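Phage related exonuclease (Haemophilus somnus 129PT, PDB 3K93) probably degrades DNA as a metal-dependent exonuclease related to the phage lambda enzyme, and forms an assembly of three chains. Local coordinates at residues 13-18 / 206-211; 77-82 / 189-194; 92-97 / 210-215. All blocks are in the same frame, centred on the assembly; numbering follows the deposited sequence. Where two conformers were deposited one is given.

Contact 1. Residues 13-18 / 206-211; sequences SSLHKI and ERVSAA
Arg207 begins against Ile18 and ends on a water that leads back to it. Its CB lies 3.6 Å from the backbone O of Ile18 and 4.0 Å from Ile18 CD1, the two side chains running antiparallel alongside each other. CG passes the same carbonyl more loosely, and CD then turns away. Because the chain is bent at both chi2 (-30°) and chi3 (-71°), the guanidinium doubles back, which leaves Ile18 O beside its rim and close to its plane. At the tip, NH2 donates to a water lying in the plane of the group, with 2.7 Å between Arg207 NH2 and the water O; this water in turn donates to Ile18 O. NH2 also bonds Lys32 O, so two bonds, to Lys32 O and to the water, hold the charged end of this buried side chain. Val208 supplies the purely apolar half of the contact through one methyl: its CG2 meets Leu15 CD2 at 3.6 Å and Ile18 CD1 at 3.9 Å. The short helix 15-19 is thus packed against the C-terminal helix 198-221, with Val41 of helix 35-50 touching both Ile18 and Ala211, and Ile95 of strand 95-97 lying against both Leu15 and Val208.

Contact 2. Residues 77-82 / 189-194; sequences VTRGLA and ITTVII
Thr78 and Arg79 make a light, surface contact between the C-terminal end of helix 68-79 and Ile189 and Thr191 on strand 189-195, an edge strand of the four-stranded sheet. The Thr78 hydroxyl, OG1, rests 3.8 Å from Ile189 CD1, a van der Waals contact with a methyl; the polar partner of OG1 is Leu74 O in its own helix. Ile189 reaches that far because its CG1 stands anti to the backbone N (chi1 177°) and the chain continues extended. One residue on, the Arg79 chain runs straight from CG to NE and brings NH2 obliquely to Thr191, 3.9 Å from its CG2. Just beyond Arg79 the helix closes in a Schellman motif, with Gly80 at a positive phi of 65°. Strand alternation faces Ile189 and Thr191 to the helix end, while Thr190 packs on Ala128 of helix 125-135. The polar links run through the adjoining strand 152-158: Arg79 NH1 forms a salt bridge with Asp156, NH2 bonds Gln154, and Asp156 also accepts from Thr191 OG1. The carboxylate therefore bridges the arginine and the threonine, whose own groups only touch. The sodium ion bound at Asp100, Asp111 and Thr112 is about 12 Å from the Arg79 side chain, which thus lies outside its coordination shell.

Contact 3. Residues 92-97 / 210-215; sequences NEFITG and AAQKYY
An Asx turn at Asn92 shapes the tight bend into strand 95-97, and from this bend Glu93 and Phe94 meet Gln212 of the C-terminal helix. Gln212 NE2 donates to the backbone O of Glu93 at 3.2 Å, with an N-H...O angle of 151°. The carbonyl oxygen lies almost within the amide plane of Gln212 and the donor lies in the carbonyl plane, so the two flat groups are well matched for the bond. NE2 also donates to Leu8 O, its stronger partner, and these two backbone acceptors together fix how the amide is turned. The side chain spans the gap because CG sits anti to its own carbonyl carbon (chi1 -67°) and the chain is extended beyond it. Gln212 OE1 comes obliquely to the Phe94 ring, 4.2 Å from Phe94 CD1, while the ring packs elsewhere on Lys205 and Val208 of the same helix.

The bend belongs to a beta-hairpin joining the antiparallel strands 90-91 and 95-97. Asn92 OD1 accepts from Phe94 N at 2.8 Å and from Ile95 N at 3.0 Å, the two donors lying a little to either side of the carboxamide plane. Asn92 N pairs with Ile95 O at 3.1 Å. These bonds hold the Glu93 peptide in place for Gln212. Strand 95-97 is the middle strand of the three-stranded sheet, with the parallel strand 10-11 on its other side. Further along the helix, the hydroxyl of Tyr214 is hydrogen-bonded to Arg42 and to Asp126 of the second subunit.

Overall arrangement
Contacts 1 and 3 are neighbours, with centres about 7 Å apart, and both use helix 198-221, sharing Ala210 and Ala211. They touch directly where Val208 CG1 packs 3.3 Å from Phe94 O. Contact 1 is buried and mainly apolar, with one water bridge, whereas contact 3 lies at the surface and depends on a side-chain amide bonded to a hairpin carbonyl. Contact 2, also at the surface, is on the opposite side of the chain's centre, about 28 Å from contact 1 and 31 Å from contact 3, centre to centre. It joins a helix end to the larger sheet, with its polar groups linked through the neighbouring strand 152-158. Strand 189-195 of contact 2 leads directly into helix 198-221.

Contact 1. Residues 13-18 / 206-211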
loop_
_atom_site.group_PDB
_atom_site.type_symbol
_atom_site.label_atom_id
_atom_site.label_comp_id
_atom_site.label_asym_id
_atom_site.label_seq_id
_atom_site.Cartn_x
_atom_site.Cartn_y
_atom_site.Cartn_z
ATOM N N SER A 13 22.787 -5.875 -3.841
ATOM C CA SER A 13 21.659 -4.968 -3.666
ATOM C C SER A 13 20.287 -5.630 -3.660
ATOM O O SER A 13 19.339 -5.039 -3.149
ATOM C CB SER A 13 21.701 -3.860 -4.729
ATOM O OG SER A 13 21.547 -4.409 -6.022
ATOM N N SER A 14 20.180 -6.870 -4.144
ATOM C CA SER A 14 18.917 -7.587 -4.109
ATOM C C SER A 14 18.885 -8.683 -3.095
ATOM O O SER A 14 17.901 -9.387 -3.040
ATOM C CB SER A 14 18.580 -8.244 -5.466
ATOM O OG SER A 14 18.668 -7.332 -6.546
ATOM N N LEU A 15 19.936 -8.868 -2.311
ATOM C CA LEU A 15 19.963 -9.984 -1.363
ATOM C C LEU A 15 18.865 -9.892 -0.307
ATOM O O LEU A 15 18.383 -10.911 0.172
ATOM C CB LEU A 15 21.307 -10.076 -0.635
ATOM C CG LEU A 15 22.491 -10.702 -1.319
ATOM C CD1 LEU A 15 23.745 -10.415 -0.493
ATOM C CD2 LEU A 15 22.259 -12.238 -1.529
ATOM N N HIS A 16 18.496 -8.685 0.088
ATOM C CA HIS A 16 17.420 -8.538 1.075
ATOM C C HIS A 16 16.113 -9.166 0.562
ATOM O O HIS A 16 15.375 -9.713 1.340
ATOM C CB HIS A 16 17.210 -7.073 1.449
ATOM C CG HIS A 16 16.563 -6.268 0.378
ATOM N ND1 HIS A 16 17.225 -5.887 -0.768
ATOM C CD2 HIS A 16 15.305 -5.802 0.252
ATOM C CE1 HIS A 16 16.404 -5.210 -1.552
ATOM N NE2 HIS A 16 15.232 -5.151 -0.956
ATOM N N LYS A 17 15.879 -9.140 -0.748
ATOM C CA LYS A 17 14.663 -9.741 -1.316
ATOM C C LYS A 17 14.553 -11.235 -1.070
ATOM O O LYS A 17 13.459 -11.746 -0.981
ATOM C CB LYS A 17 14.554 -9.456 -2.808
ATOM C CG LYS A 17 14.289 -7.969 -3.127
ATOM C CD LYS A 17 14.476 -7.682 -4.626
ATOM C CE LYS A 17 14.012 -6.265 -4.996
ATOM N NZ LYS A 17 14.284 -6.001 -6.475
ATOM N N ILE A 18 15.676 -11.932 -0.930
ATOM C CA ILE A 18 15.648 -13.399 -0.848
ATOM C C ILE A 18 16.199 -13.924 0.477
ATOM O O ILE A 18 16.173 -15.129 0.729
ATOM C CB ILE A 18 16.295 -14.086 -2.107
ATOM C CG1 ILE A 18 17.763 -13.748 -2.294
ATOM C CG2 ILE A 18 15.562 -13.655 -3.434
ATOM C CD1 ILE A 18 18.654 -14.355 -1.283
ATOM N N GLU A 206 23.156 -19.994 2.140
ATOM C CA GLU A 206 22.053 -20.948 2.218
ATOM C C GLU A 206 20.859 -20.451 1.419
ATOM O O GLU A 206 20.287 -21.196 0.627
ATOM C CB GLU A 206 21.587 -21.139 3.676
ATOM C CG GLU A 206 22.527 -21.902 4.608
ATOM C CD GLU A 206 22.306 -21.557 6.100
ATOM O OE1 GLU A 206 21.294 -20.882 6.447
ATOM O OE2 GLU A 206 23.160 -21.942 6.932
ATOM N N ARG A 207 20.470 -19.206 1.673
ATOM C CA ARG A 207 19.335 -18.604 0.997
ATOM C C ARG A 207 19.543 -18.475 -0.526
ATOM O O ARG A 207 18.607 -18.724 -1.295
ATOM C CB ARG A 207 19.028 -17.207 1.556
ATOM C CG ARG A 207 18.679 -17.094 3.077
ATOM C CD ARG A 207 17.999 -18.331 3.680
ATOM N NE ARG A 207 16.657 -18.474 3.195
ATOM C CZ ARG A 207 15.889 -19.564 3.283
ATOM N NH1 ARG A 207 16.293 -20.696 3.853
ATOM N NH2 ARG A 207 14.674 -19.495 2.765
ATOM N N VAL A 208 20.743 -18.072 -0.953
ATOM C CA VAL A 208 21.013 -17.956 -2.379
ATOM C C VAL A 208 20.995 -19.352 -3.037
ATOM O O VAL A 208 20.458 -19.529 -4.114
ATOM C CB VAL A 208 22.301 -17.246 -2.658
ATOM C CG1 VAL A 208 22.742 -17.448 -4.132
ATOM C CG2 VAL A 208 22.174 -15.753 -2.302
ATOM N N SER A 209 21.541 -20.335 -2.354
ATOM C CA SER A 209 21.559 -21.685 -2.864
ATOM C C SER A 209 20.144 -22.235 -3.055
ATOM O O SER A 209 19.861 -22.857 -4.068
ATOM C CB SER A 209 22.319 -22.563 -1.904
ATOM O OG SER A 209 22.321 -23.871 -2.401
ATOM N N ALA A 210 19.255 -21.967 -2.109
ATOM C CA ALA A 210 17.871 -22.367 -2.253
ATOM C C ALA A 210 17.230 -21.579 -3.428
ATOM O O ALA A 210 16.521 -22.169 -4.268
ATOM C CB ALA A 210 17.108 -22.129 -0.954
ATOM N N ALA A 211 17.522 -20.282 -3.518
ATOM C CA ALA A 211 17.032 -19.462 -4.637
ATOM C C ALA A 211 17.477 -19.986 -5.999
ATOM O O ALA A 211 16.694 -19.979 -6.932
ATOM C CB ALA A 211 17.435 -17.948 -4.469
HETATM O O HOH W 1 13.846 -17.192 1.575
#

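Contact 2. Residues 77-82 / 189-194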
loop_
_atom_site.group_PDB
_atom_site.type_symbol
_atom_site.label_atom_id
_atom_site.label_comp_id
_atom_site.label_asym_id
_atom_site.label_seq_id
_atom_site.Cartn_x
_atom_site.Cartn_y
_atom_site.Cartn_z
ATOM N N VAL A 77 36.223 13.368 2.818
ATOM C CA VAL A 77 36.575 14.477 3.722
ATOM C C VAL A 77 36.097 14.203 5.141
ATOM O O VAL A 77 36.753 14.588 6.091
ATOM C CB VAL A 77 36.048 15.872 3.264
ATOM C CG1 VAL A 77 36.550 16.213 1.854
ATOM C CG2 VAL A 77 34.537 15.921 3.350
ATOM N N THR A 78 34.975 13.517 5.297
ATOM C CA THR A 78 34.490 13.161 6.626
ATOM C C THR A 78 35.525 12.309 7.365
ATOM O O THR A 78 35.638 12.406 8.580
ATOM C CB THR A 78 33.159 12.412 6.550
ATOM O OG1 THR A 78 32.140 13.315 6.084
ATOM C CG2 THR A 78 32.765 11.861 7.926
ATOM N N ARG A 79 36.303 11.522 6.620
ATOM C CA ARG A 79 37.317 10.628 7.190
ATOM C C ARG A 79 38.784 11.059 6.996
ATOM O O ARG A 79 39.684 10.354 7.423
ATOM C CB ARG A 79 37.145 9.223 6.583
ATOM C CG ARG A 79 35.814 8.605 6.888
ATOM C CD ARG A 79 35.600 7.364 6.115
ATOM N NE ARG A 79 34.350 6.741 6.507
ATOM C CZ ARG A 79 33.145 7.070 6.051
ATOM N NH1 ARG A 79 32.986 8.032 5.134
ATOM N NH2 ARG A 79 32.082 6.396 6.493
ATOM N N GLY A 80 39.022 12.185 6.334
ATOM C CA GLY A 80 40.384 12.609 6.042
ATOM C C GLY A 80 41.110 11.674 5.092
ATOM O O GLY A 80 42.322 11.576 5.153
ATOM N N LEU A 81 40.366 10.996 4.217
ATOM C CA LEU A 81 40.930 10.027 3.276
ATOM C C LEU A 81 40.637 10.469 1.849
ATOM O O LEU A 81 39.570 10.995 1.588
ATOM C CB LEU A 81 40.267 8.655 3.477
ATOM C CG LEU A 81 40.509 7.987 4.830
ATOM C CD1 LEU A 81 39.487 6.903 5.060
ATOM C CD2 LEU A 81 41.958 7.445 4.892
ATOM N N ALA A 82 41.569 10.222 0.934
ATOM C CA ALA A 82 41.362 10.462 -0.492
ATOM C C ALA A 82 40.735 9.204 -1.033
ATOM O O ALA A 82 41.407 8.213 -1.166
ATOM C CB ALA A 82 42.692 10.705 -1.181
ATOM N N ILE A 189 25.074 14.122 6.732
ATOM C CA ILE A 189 25.644 12.785 6.567
ATOM C C ILE A 189 25.381 12.046 7.866
ATOM O O ILE A 189 25.695 12.560 8.922
ATOM C CB ILE A 189 27.171 12.800 6.153
ATOM C CG1 ILE A 189 27.719 11.368 6.082
ATOM C CG2 ILE A 189 27.996 13.642 7.070
ATOM C CD1 ILE A 189 29.066 11.244 5.366
ATOM N N THR A 190 24.778 10.868 7.785
ATOM C CA THR A 190 24.624 9.986 8.923
ATOM C C THR A 190 25.156 8.644 8.507
ATOM O O THR A 190 24.735 8.107 7.468
ATOM C CB THR A 190 23.158 9.839 9.373
ATOM O OG1 THR A 190 22.646 11.125 9.717
ATOM C CG2 THR A 190 23.030 8.919 10.626
ATOM N N THR A 191 26.091 8.107 9.309
ATOM C CA THR A 191 26.815 6.874 8.982
ATOM C C THR A 191 26.369 5.720 9.892
ATOM O O THR A 191 26.222 5.933 11.083
ATOM C CB THR A 191 28.338 7.064 9.128
ATOM O OG1 THR A 191 28.791 8.020 8.164
ATOM C CG2 THR A 191 29.074 5.742 8.866
ATOM N N VAL A 192 26.120 4.533 9.326
ATOM C CA VAL A 192 25.799 3.332 10.105
ATOM C C VAL A 192 26.925 2.309 9.874
ATOM O O VAL A 192 27.280 2.041 8.747
ATOM C CB VAL A 192 24.453 2.732 9.697
ATOM C CG1 VAL A 192 24.189 1.369 10.426
ATOM C CG2 VAL A 192 23.314 3.724 9.962
ATOM N N ILE A 193 27.492 1.781 10.944
ATOM C CA ILE A 193 28.642 0.886 10.873
ATOM C C ILE A 193 28.095 -0.528 10.980
ATOM O O ILE A 193 27.373 -0.825 11.906
ATOM C CB ILE A 193 29.634 1.136 12.078
ATOM C CG1 ILE A 193 30.174 2.570 12.056
ATOM C CG2 ILE A 193 30.791 0.163 12.051
ATOM C CD1 ILE A 193 30.862 3.031 13.409
ATOM N N ILE A 194 28.428 -1.389 10.028
ATOM C CA ILE A 194 27.999 -2.784 10.044
ATOM C C ILE A 194 29.247 -3.665 10.215
ATOM O O ILE A 194 30.169 -3.558 9.413
ATOM C CB ILE A 194 27.298 -3.168 8.708
ATOM C CG1 ILE A 194 26.149 -2.198 8.363
ATOM C CG2 ILE A 194 26.759 -4.580 8.790
ATOM C CD1 ILE A 194 24.926 -2.305 9.285
#

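Contact 3. Residues 92-97 / 210-215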
loop_
_atom_site.group_PDB
_atom_site.type_symbol
_atom_site.label_atom_id
_atom_site.label_comp_id
_atom_site.label_asym_id
_atom_site.label_seq_id
_atom_site.Cartn_x
_atom_site.Cartn_y
_atom_site.Cartn_z
ATOM N N ASN A 92 31.274 -14.407 -6.790
ATOM C CA ASN A 92 31.694 -15.694 -6.363
ATOM C C ASN A 92 30.646 -16.651 -6.909
ATOM O O ASN A 92 30.005 -16.309 -7.895
ATOM C CB ASN A 92 31.930 -15.733 -4.839
ATOM C CG ASN A 92 30.701 -15.368 -4.005
ATOM O OD1 ASN A 92 29.555 -15.568 -4.411
ATOM N ND2 ASN A 92 30.957 -14.830 -2.802
ATOM N N GLU A 93 30.440 -17.816 -6.305
ATOM C CA GLU A 93 29.484 -18.740 -6.861
ATOM C C GLU A 93 28.037 -18.377 -6.531
ATOM O O GLU A 93 27.145 -18.969 -7.083
ATOM C CB GLU A 93 29.782 -20.183 -6.447
ATOM C CG GLU A 93 31.154 -20.673 -6.851
ATOM C CD GLU A 93 31.480 -20.500 -8.342
ATOM O OE1 GLU A 93 30.569 -20.604 -9.208
ATOM O OE2 GLU A 93 32.682 -20.261 -8.650
ATOM N N PHE A 94 27.818 -17.386 -5.675
ATOM C CA PHE A 94 26.471 -17.071 -5.180
ATOM C C PHE A 94 25.966 -15.685 -5.543
ATOM O O PHE A 94 24.793 -15.508 -5.914
ATOM C CB PHE A 94 26.456 -17.249 -3.674
ATOM C CG PHE A 94 26.797 -18.644 -3.237
ATOM C CD1 PHE A 94 25.805 -19.595 -3.117
ATOM C CD2 PHE A 94 28.102 -18.994 -2.969
ATOM C CE1 PHE A 94 26.093 -20.892 -2.739
ATOM C CE2 PHE A 94 28.425 -20.289 -2.587
ATOM C CZ PHE A 94 27.415 -21.256 -2.473
ATOM N N ILE A 95 26.858 -14.711 -5.463
ATOM C CA ILE A 95 26.487 -13.317 -5.546
ATOM C C ILE A 95 27.438 -12.535 -6.441
ATOM O O ILE A 95 28.522 -13.007 -6.787
ATOM C CB ILE A 95 26.426 -12.659 -4.135
ATOM C CG1 ILE A 95 27.789 -12.669 -3.449
ATOM C CG2 ILE A 95 25.397 -13.386 -3.238
ATOM C CD1 ILE A 95 27.828 -11.759 -2.243
ATOM N N THR A 96 27.004 -11.349 -6.832
ATOM C CA THR A 96 27.847 -10.413 -7.564
ATOM C C THR A 96 27.638 -9.061 -6.899
ATOM O O THR A 96 26.593 -8.800 -6.304
ATOM C CB THR A 96 27.500 -10.310 -9.075
ATOM O OG1 THR A 96 26.230 -9.704 -9.205
ATOM C CG2 THR A 96 27.421 -11.675 -9.743
ATOM N N GLY A 97 28.651 -8.212 -6.972
ATOM C CA GLY A 97 28.574 -6.923 -6.353
ATOM C C GLY A 97 29.596 -5.958 -6.904
ATOM O O GLY A 97 30.667 -6.366 -7.333
ATOM N N ALA A 210 19.255 -21.967 -2.109
ATOM C CA ALA A 210 17.871 -22.367 -2.253
ATOM C C ALA A 210 17.230 -21.579 -3.428
ATOM O O ALA A 210 16.521 -22.169 -4.268
ATOM C CB ALA A 210 17.108 -22.129 -0.954
ATOM N N ALA A 211 17.522 -20.282 -3.518
ATOM C CA ALA A 211 17.032 -19.462 -4.637
ATOM C C ALA A 211 17.477 -19.986 -5.999
ATOM O O ALA A 211 16.694 -19.979 -6.932
ATOM C CB ALA A 211 17.435 -17.948 -4.469
ATOM N N GLN A 212 18.719 -20.444 -6.111
ATOM C CA GLN A 212 19.248 -20.936 -7.391
ATOM C C GLN A 212 18.533 -22.236 -7.806
ATOM O O GLN A 212 18.267 -22.441 -9.003
ATOM C CB GLN A 212 20.760 -21.209 -7.294
ATOM C CG GLN A 212 21.626 -19.944 -7.084
ATOM C CD GLN A 212 23.072 -20.270 -6.773
ATOM O OE1 GLN A 212 23.367 -21.283 -6.125
ATOM N NE2 GLN A 212 23.992 -19.438 -7.259
ATOM N N LYS A 213 18.226 -23.104 -6.833
ATOM C CA LYS A 213 17.484 -24.305 -7.134
ATOM C C LYS A 213 16.087 -23.966 -7.612
ATOM O O LYS A 213 15.637 -24.544 -8.582
ATOM C CB LYS A 213 17.429 -25.274 -5.957
ATOM C CG LYS A 213 18.794 -25.891 -5.638
ATOM C CD LYS A 213 18.722 -26.941 -4.490
ATOM C CE LYS A 213 20.146 -27.378 -4.002
ATOM N NZ LYS A 213 20.677 -28.482 -4.810
ATOM N N TYR A 214 15.405 -23.048 -6.938
ATOM C CA TYR A 214 14.081 -22.619 -7.375
ATOM C C TYR A 214 14.139 -21.990 -8.775
ATOM O O TYR A 214 13.384 -22.352 -9.668
ATOM C CB TYR A 214 13.460 -21.645 -6.340
ATOM C CG TYR A 214 12.072 -21.200 -6.694
ATOM C CD1 TYR A 214 11.026 -22.100 -6.785
ATOM C CD2 TYR A 214 11.790 -19.859 -6.896
ATOM C CE1 TYR A 214 9.740 -21.678 -7.141
ATOM C CE2 TYR A 214 10.510 -19.429 -7.223
ATOM C CZ TYR A 214 9.513 -20.337 -7.361
ATOM O OH TYR A 214 8.286 -19.868 -7.678
ATOM N N TYR A 215 15.068 -21.070 -8.966
ATOM C CA TYR A 215 15.312 -20.468 -10.284
ATOM C C TYR A 215 15.471 -21.529 -11.384
ATOM O O TYR A 215 14.843 -21.420 -12.437
ATOM C CB TYR A 215 16.564 -19.558 -10.189
ATOM C CG TYR A 215 17.102 -18.935 -11.481
ATOM C CD1 TYR A 215 17.973 -19.634 -12.303
ATOM C CD2 TYR A 215 16.742 -17.636 -11.862
ATOM C CE1 TYR A 215 18.476 -19.055 -13.498
ATOM C CE2 TYR A 215 17.249 -17.044 -13.036
ATOM C CZ TYR A 215 18.131 -17.761 -13.834
ATOM O OH TYR A 215 18.644 -17.212 -14.964
#